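Local coordinates for protein ceramide very long chain fatty acid hydroxylase SCS7 (PDB 4ZR1) that hydroxylates sphingolipid-associated very long chain fatty acids, probably at C-2 of dihydroceramides and phytoceramides, using electrons from cytochrome b5, at residues A[39-53]-A[73-85]. Residues are numbered along the deposited sequence; the frame is centred on the assembly and turned at random.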
loop_
_atom_site.group_PDB
_atom_site.type_symbol
_atom_site.label_atom_id
_atom_site.label_comp_id
_atom_site.label_asym_id
_atom_site.label_seq_id
_atom_site.Cartn_x
_atom_site.Cartn_y
_atom_site.Cartn_z
ATOM N N SER A 39 -16.460 -5.126 5.838
ATOM C CA SER A 39 -16.615 -6.149 4.805
ATOM C C SER A 39 -18.020 -6.130 4.209
ATOM O O SER A 39 -18.415 -7.050 3.481
ATOM C CB SER A 39 -16.301 -7.539 5.362
ATOM O OG SER A 39 -14.910 -7.696 5.586
ATOM N N ILE A 40 -18.773 -5.078 4.520
ATOM C CA ILE A 40 -20.092 -4.885 3.927
ATOM C C ILE A 40 -19.991 -4.545 2.441
ATOM O O ILE A 40 -19.441 -3.503 2.064
ATOM C CB ILE A 40 -20.870 -3.770 4.624
ATOM C CG1 ILE A 40 -21.091 -4.117 6.097
ATOM C CG2 ILE A 40 -22.195 -3.545 3.910
ATOM C CD1 ILE A 40 -21.896 -3.087 6.844
ATOM N N ALA A 41 -20.526 -5.426 1.604
ATOM C CA ALA A 41 -20.432 -5.258 0.161
ATOM C C ALA A 41 -21.112 -3.971 -0.295
ATOM O O ALA A 41 -22.217 -3.656 0.129
ATOM C CB ALA A 41 -21.039 -6.463 -0.560
ATOM N N THR A 42 -20.430 -3.228 -1.155
ATOM C CA THR A 42 -20.992 -2.032 -1.760
ATOM C C THR A 42 -22.075 -2.423 -2.756
ATOM O O THR A 42 -21.908 -3.396 -3.489
ATOM C CB THR A 42 -19.882 -1.195 -2.462
ATOM O OG1 THR A 42 -19.050 -0.572 -1.470
ATOM C CG2 THR A 42 -20.472 -0.126 -3.371
ATOM N N ASP A 43 -23.196 -1.697 -2.749
ATOM C CA ASP A 43 -24.178 -1.755 -3.833
ATOM C C ASP A 43 -23.582 -1.082 -5.074
ATOM O O ASP A 43 -23.367 0.129 -5.068
ATOM C CB ASP A 43 -25.478 -1.059 -3.415
ATOM C CG ASP A 43 -26.613 -1.248 -4.418
ATOM O OD1 ASP A 43 -26.358 -1.577 -5.595
ATOM O OD2 ASP A 43 -27.777 -1.039 -4.023
ATOM N N TYR A 44 -23.320 -1.848 -6.133
ATOM C CA TYR A 44 -22.579 -1.303 -7.275
ATOM C C TYR A 44 -23.370 -0.199 -7.982
ATOM O O TYR A 44 -22.876 0.924 -8.126
ATOM C CB TYR A 44 -22.212 -2.399 -8.286
ATOM C CG TYR A 44 -21.513 -3.612 -7.700
ATOM C CD1 TYR A 44 -20.912 -3.561 -6.444
ATOM C CD2 TYR A 44 -21.452 -4.813 -8.411
ATOM C CE1 TYR A 44 -20.284 -4.667 -5.907
ATOM C CE2 TYR A 44 -20.824 -5.925 -7.884
ATOM C CZ TYR A 44 -20.242 -5.846 -6.630
ATOM O OH TYR A 44 -19.612 -6.941 -6.095
ATOM N N SER A 45 -24.591 -0.520 -8.421
ATOM C CA SER A 45 -25.449 0.451 -9.103
ATOM C C SER A 45 -25.629 1.739 -8.314
ATOM O O SER A 45 -25.479 2.834 -8.855
ATOM C CB SER A 45 -26.826 -0.143 -9.401
ATOM O OG SER A 45 -26.779 -1.022 -10.502
ATOM N N ASN A 46 -25.953 1.610 -7.038
ATOM C CA ASN A 46 -26.173 2.787 -6.212
ATOM C C ASN A 46 -24.925 3.657 -6.177
ATOM O O ASN A 46 -24.993 4.878 -6.366
ATOM C CB ASN A 46 -26.587 2.379 -4.793
ATOM C CG ASN A 46 -27.190 3.534 -4.005
ATOM O OD1 ASN A 46 -27.577 4.559 -4.574
ATOM N ND2 ASN A 46 -27.283 3.368 -2.689
ATOM N N ASP A 47 -23.786 3.005 -5.970
ATOM C CA ASP A 47 -22.508 3.681 -5.811
ATOM C C ASP A 47 -22.093 4.441 -7.074
ATOM O O ASP A 47 -21.576 5.556 -6.988
ATOM C CB ASP A 47 -21.436 2.661 -5.415
ATOM C CG ASP A 47 -20.086 3.288 -5.194
ATOM O OD1 ASP A 47 -19.860 3.844 -4.095
ATOM O OD2 ASP A 47 -19.244 3.212 -6.117
ATOM N N TYR A 48 -22.319 3.848 -8.243
ATOM C CA TYR A 48 -21.980 4.524 -9.490
ATOM C C TYR A 48 -22.878 5.735 -9.693
ATOM O O TYR A 48 -22.404 6.822 -10.011
ATOM C CB TYR A 48 -22.095 3.568 -10.669
ATOM C CG TYR A 48 -21.681 4.147 -12.008
ATOM C CD1 TYR A 48 -20.350 4.438 -12.278
ATOM C CD2 TYR A 48 -22.616 4.349 -13.026
ATOM C CE1 TYR A 48 -19.966 4.940 -13.514
ATOM C CE2 TYR A 48 -22.238 4.850 -14.257
ATOM C CZ TYR A 48 -20.913 5.139 -14.495
ATOM O OH TYR A 48 -20.523 5.638 -15.713
ATOM N N LYS A 49 -24.175 5.552 -9.485
ATOM C CA LYS A 49 -25.121 6.641 -9.665
ATOM C C LYS A 49 -24.872 7.762 -8.662
ATOM O O LYS A 49 -24.987 8.938 -9.001
ATOM C CB LYS A 49 -26.556 6.131 -9.542
ATOM C CG LYS A 49 -27.613 7.206 -9.725
ATOM C CD LYS A 49 -27.528 7.829 -11.111
ATOM C CE LYS A 49 -28.679 8.794 -11.367
ATOM N NZ LYS A 49 -28.528 9.529 -12.660
ATOM N N LYS A 50 -24.518 7.399 -7.434
ATOM C CA LYS A 50 -24.357 8.392 -6.379
ATOM C C LYS A 50 -23.089 9.231 -6.545
ATOM O O LYS A 50 -23.150 10.452 -6.487
ATOM C CB LYS A 50 -24.365 7.719 -5.004
ATOM C CG LYS A 50 -24.358 8.707 -3.842
ATOM C CD LYS A 50 -24.582 8.031 -2.500
ATOM C CE LYS A 50 -24.496 9.036 -1.354
ATOM N NZ LYS A 50 -24.710 8.403 -0.015
ATOM N N HIS A 51 -21.947 8.587 -6.765
ATOM C CA HIS A 51 -20.670 9.302 -6.768
ATOM C C HIS A 51 -20.127 9.560 -8.174
ATOM O O HIS A 51 -19.183 10.338 -8.345
ATOM C CB HIS A 51 -19.638 8.532 -5.939
ATOM C CG HIS A 51 -20.068 8.284 -4.526
ATOM N ND1 HIS A 51 -20.085 9.276 -3.566
ATOM C CD2 HIS A 51 -20.496 7.157 -3.908
ATOM C CE1 HIS A 51 -20.506 8.771 -2.420
ATOM N NE2 HIS A 51 -20.761 7.487 -2.600
ATOM N N LYS A 52 -20.730 8.914 -9.172
ATOM C CA LYS A 52 -20.376 9.133 -10.576
ATOM C C LYS A 52 -18.887 8.895 -10.824
ATOM O O LYS A 52 -18.225 9.671 -11.511
ATOM C CB LYS A 52 -20.776 10.551 -11.015
ATOM C CG LYS A 52 -22.284 10.766 -11.153
ATOM C CD LYS A 52 -22.612 12.038 -11.933
ATOM C CE LYS A 52 -23.218 11.723 -13.297
ATOM N NZ LYS A 52 -23.234 12.893 -14.229
ATOM N N PHE A 53 -18.367 7.811 -10.264
ATOM C CA PHE A 53 -16.936 7.534 -10.320
ATOM C C PHE A 53 -16.605 6.288 -11.150
ATOM O O PHE A 53 -16.488 6.356 -12.365
ATOM C CB PHE A 53 -16.394 7.390 -8.901
ATOM C CG PHE A 53 -14.902 7.226 -8.825
ATOM C CD1 PHE A 53 -14.058 8.094 -9.500
ATOM C CD2 PHE A 53 -14.342 6.230 -8.040
ATOM C CE1 PHE A 53 -12.681 7.946 -9.422
ATOM C CE2 PHE A 53 -12.961 6.079 -7.953
ATOM C CZ PHE A 53 -12.133 6.936 -8.643
ATOM N N PHE A 73 -10.669 15.067 -8.642
ATOM C CA PHE A 73 -11.814 14.182 -8.479
ATOM C C PHE A 73 -11.364 12.737 -8.314
ATOM O O PHE A 73 -11.873 12.004 -7.459
ATOM C CB PHE A 73 -12.752 14.312 -9.666
ATOM C CG PHE A 73 -13.933 13.391 -9.607
ATOM C CD1 PHE A 73 -14.876 13.523 -8.599
ATOM C CD2 PHE A 73 -14.110 12.397 -10.569
ATOM C CE1 PHE A 73 -15.975 12.684 -8.541
ATOM C CE2 PHE A 73 -15.205 11.551 -10.520
ATOM C CZ PHE A 73 -16.142 11.695 -9.503
ATOM N N TYR A 74 -10.404 12.331 -9.137
ATOM C CA TYR A 74 -9.830 11.001 -9.019
ATOM C C TYR A 74 -9.238 10.749 -7.623
ATOM O O TYR A 74 -9.494 9.698 -7.024
ATOM C CB TYR A 74 -8.752 10.784 -10.081
ATOM C CG TYR A 74 -7.918 9.573 -9.785
ATOM C CD1 TYR A 74 -8.390 8.292 -10.069
ATOM C CD2 TYR A 74 -6.676 9.698 -9.178
ATOM C CE1 TYR A 74 -7.631 7.169 -9.776
ATOM C CE2 TYR A 74 -5.911 8.583 -8.879
ATOM C CZ TYR A 74 -6.390 7.323 -9.179
ATOM O OH TYR A 74 -5.620 6.225 -8.874
ATOM N N VAL A 75 -8.447 11.699 -7.110
ATOM C CA VAL A 75 -7.783 11.509 -5.816
ATOM C C VAL A 75 -8.798 11.545 -4.683
ATOM O O VAL A 75 -8.654 10.835 -3.699
ATOM C CB VAL A 75 -6.667 12.569 -5.534
ATOM C CG1 VAL A 75 -5.621 12.553 -6.627
ATOM C CG2 VAL A 75 -7.241 13.960 -5.388
ATOM N N ASP A 76 -9.838 12.352 -4.831
ATOM C CA ASP A 76 -10.844 12.447 -3.790
ATOM C C ASP A 76 -11.650 11.163 -3.719
ATOM O O ASP A 76 -12.100 10.751 -2.655
ATOM C CB ASP A 76 -11.773 13.633 -4.041
ATOM C CG ASP A 76 -12.731 13.867 -2.893
ATOM O OD1 ASP A 76 -13.872 13.358 -2.954
ATOM O OD2 ASP A 76 -12.332 14.544 -1.918
ATOM N N GLN A 77 -11.823 10.523 -4.864
ATOM C CA GLN A 77 -12.763 9.424 -4.960
ATOM C C GLN A 77 -12.114 8.063 -4.721
ATOM O O GLN A 77 -12.728 7.178 -4.125
ATOM C CB GLN A 77 -13.444 9.463 -6.325
ATOM C CG GLN A 77 -14.909 9.117 -6.283
ATOM C CD GLN A 77 -15.721 10.082 -5.480
ATOM O OE1 GLN A 77 -15.414 11.273 -5.409
ATOM N NE2 GLN A 77 -16.764 9.571 -4.845
ATOM N N ILE A 78 -10.875 7.908 -5.183
ATOM C CA ILE A 78 -10.145 6.643 -5.066
ATOM C C ILE A 78 -9.797 6.299 -3.613
ATOM O O ILE A 78 -9.621 5.126 -3.279
ATOM C CB ILE A 78 -8.836 6.669 -5.895
ATOM C CG1 ILE A 78 -8.355 5.252 -6.204
ATOM C CG2 ILE A 78 -7.739 7.450 -5.170
ATOM C CD1 ILE A 78 -9.263 4.484 -7.127
ATOM N N HIS A 79 -9.704 7.319 -2.755
ATOM C CA HIS A 79 -9.368 7.116 -1.346
ATOM C C HIS A 79 -10.617 7.022 -0.466
ATOM O O HIS A 79 -10.521 6.891 0.752
ATOM C CB HIS A 79 -8.457 8.238 -0.834
ATOM C CG HIS A 79 -7.139 8.320 -1.541
ATOM N ND1 HIS A 79 -6.867 9.269 -2.501
ATOM C CD2 HIS A 79 -6.018 7.566 -1.431
ATOM C CE1 HIS A 79 -5.638 9.099 -2.953
ATOM N NE2 HIS A 79 -5.101 8.070 -2.326
ATOM N N ARG A 80 -11.794 7.088 -1.074
ATOM C CA ARG A 80 -13.010 6.820 -0.323
ATOM C C ARG A 80 -13.398 5.374 -0.595
ATOM O O ARG A 80 -13.801 5.035 -1.704
ATOM C CB ARG A 80 -14.106 7.810 -0.699
ATOM C CG ARG A 80 -13.696 9.249 -0.392
ATOM C CD ARG A 80 -14.758 10.255 -0.769
ATOM N NE ARG A 80 -15.995 10.023 -0.039
ATOM C CZ ARG A 80 -17.055 10.818 -0.107
ATOM N NH1 ARG A 80 -18.151 10.532 0.588
ATOM N NH2 ARG A 80 -17.012 11.902 -0.869
ATOM N N PRO A 81 -13.230 4.507 0.418
ATOM C CA PRO A 81 -13.222 3.056 0.194
ATOM C C PRO A 81 -14.567 2.442 -0.179
ATOM O O PRO A 81 -15.625 2.900 0.243
ATOM C CB PRO A 81 -12.735 2.496 1.542
ATOM C CG PRO A 81 -13.056 3.564 2.542
ATOM C CD PRO A 81 -12.883 4.857 1.809
ATOM N N ARG A 82 -14.504 1.392 -0.985
ATOM C CA ARG A 82 -15.665 0.569 -1.258
ATOM C C ARG A 82 -15.302 -0.871 -0.909
ATOM O O ARG A 82 -14.185 -1.144 -0.473
ATOM C CB ARG A 82 -16.097 0.681 -2.724
ATOM C CG ARG A 82 -15.619 1.934 -3.438
ATOM C CD ARG A 82 -16.424 3.172 -3.080
ATOM N NE ARG A 82 -15.835 4.368 -3.676
ATOM C CZ ARG A 82 -16.540 5.337 -4.246
ATOM N NH1 ARG A 82 -15.933 6.391 -4.772
ATOM N NH2 ARG A 82 -17.859 5.242 -4.299
ATOM N N HIS A 83 -16.243 -1.788 -1.096
ATOM C CA HIS A 83 -15.984 -3.206 -0.889
ATOM C C HIS A 83 -16.717 -4.024 -1.952
ATOM O O HIS A 83 -17.928 -3.886 -2.124
ATOM C CB HIS A 83 -16.408 -3.636 0.524
ATOM C CG HIS A 83 -15.973 -5.023 0.889
ATOM N ND1 HIS A 83 -14.646 -5.390 0.976
ATOM C CD2 HIS A 83 -16.689 -6.137 1.170
ATOM C CE1 HIS A 83 -14.565 -6.668 1.297
ATOM N NE2 HIS A 83 -15.790 -7.143 1.426
ATOM N N TYR A 84 -15.982 -4.871 -2.665
ATOM C CA TYR A 84 -16.574 -5.698 -3.720
ATOM C C TYR A 84 -17.391 -6.863 -3.170
ATOM O O TYR A 84 -18.237 -7.423 -3.866
ATOM C CB TYR A 84 -15.485 -6.235 -4.645
ATOM C CG TYR A 84 -16.010 -6.853 -5.917
ATOM C CD1 TYR A 84 -16.518 -6.056 -6.942
ATOM C CD2 TYR A 84 -15.979 -8.225 -6.109
ATOM C CE1 TYR A 84 -17.002 -6.614 -8.115
ATOM C CE2 TYR A 84 -16.456 -8.790 -7.285
ATOM C CZ TYR A 84 -16.968 -7.977 -8.282
ATOM O OH TYR A 84 -17.447 -8.530 -9.444
ATOM N N GLY A 85 -17.137 -7.225 -1.917
ATOM C CA GLY A 85 -17.759 -8.389 -1.320
ATOM C C GLY A 85 -16.740 -9.489 -1.125
ATOM O O GLY A 85 -15.553 -9.220 -0.960
#
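With CG anti to the backbone N (chi1 -175°), Phe53 swings its ring onto helix 71-78, while Arg82, bent at chi2 (-77°), turns its guanidinium toward Asp47. One face of the Phe53 ring rests on Gln77, whose CB stands 3.4 Å from the ring centroid. The ring's edge points at the face of Phe73 in an offset edge-to-face pair (centroids 5.7 Å apart, planes at 87°); the Phe69 ring, outside the two segments, meets both. Were Phe53 cut back to an alanine, a gap would probably open beside Gln77 CB, and the Phe73 face would lose this edge. The residues following helix 44-51 dock on helix 71-78, with His51 O and Lys52 O at the edge of the Phe73 ring, in the probably cytoplasmic region ahead of the first transmembrane helix; Ile78, near Phe53 CZ, lies about 6 Å, side chain to side chain, from the zinc ligand His178. Asp47 OD1 forms a salt bridge with Arg82 NH2, modelled too short to be taken literally. Beyond it, Thr42 grips His83 twice: Thr42 N donates to His83 O (2.8 Å), and His83 N to Thr42 OG1 (3.1 Å). Tyr44 OH sits over the Tyr84 ring and donates to a lone pair of Tyr84 O at 2.7 Å.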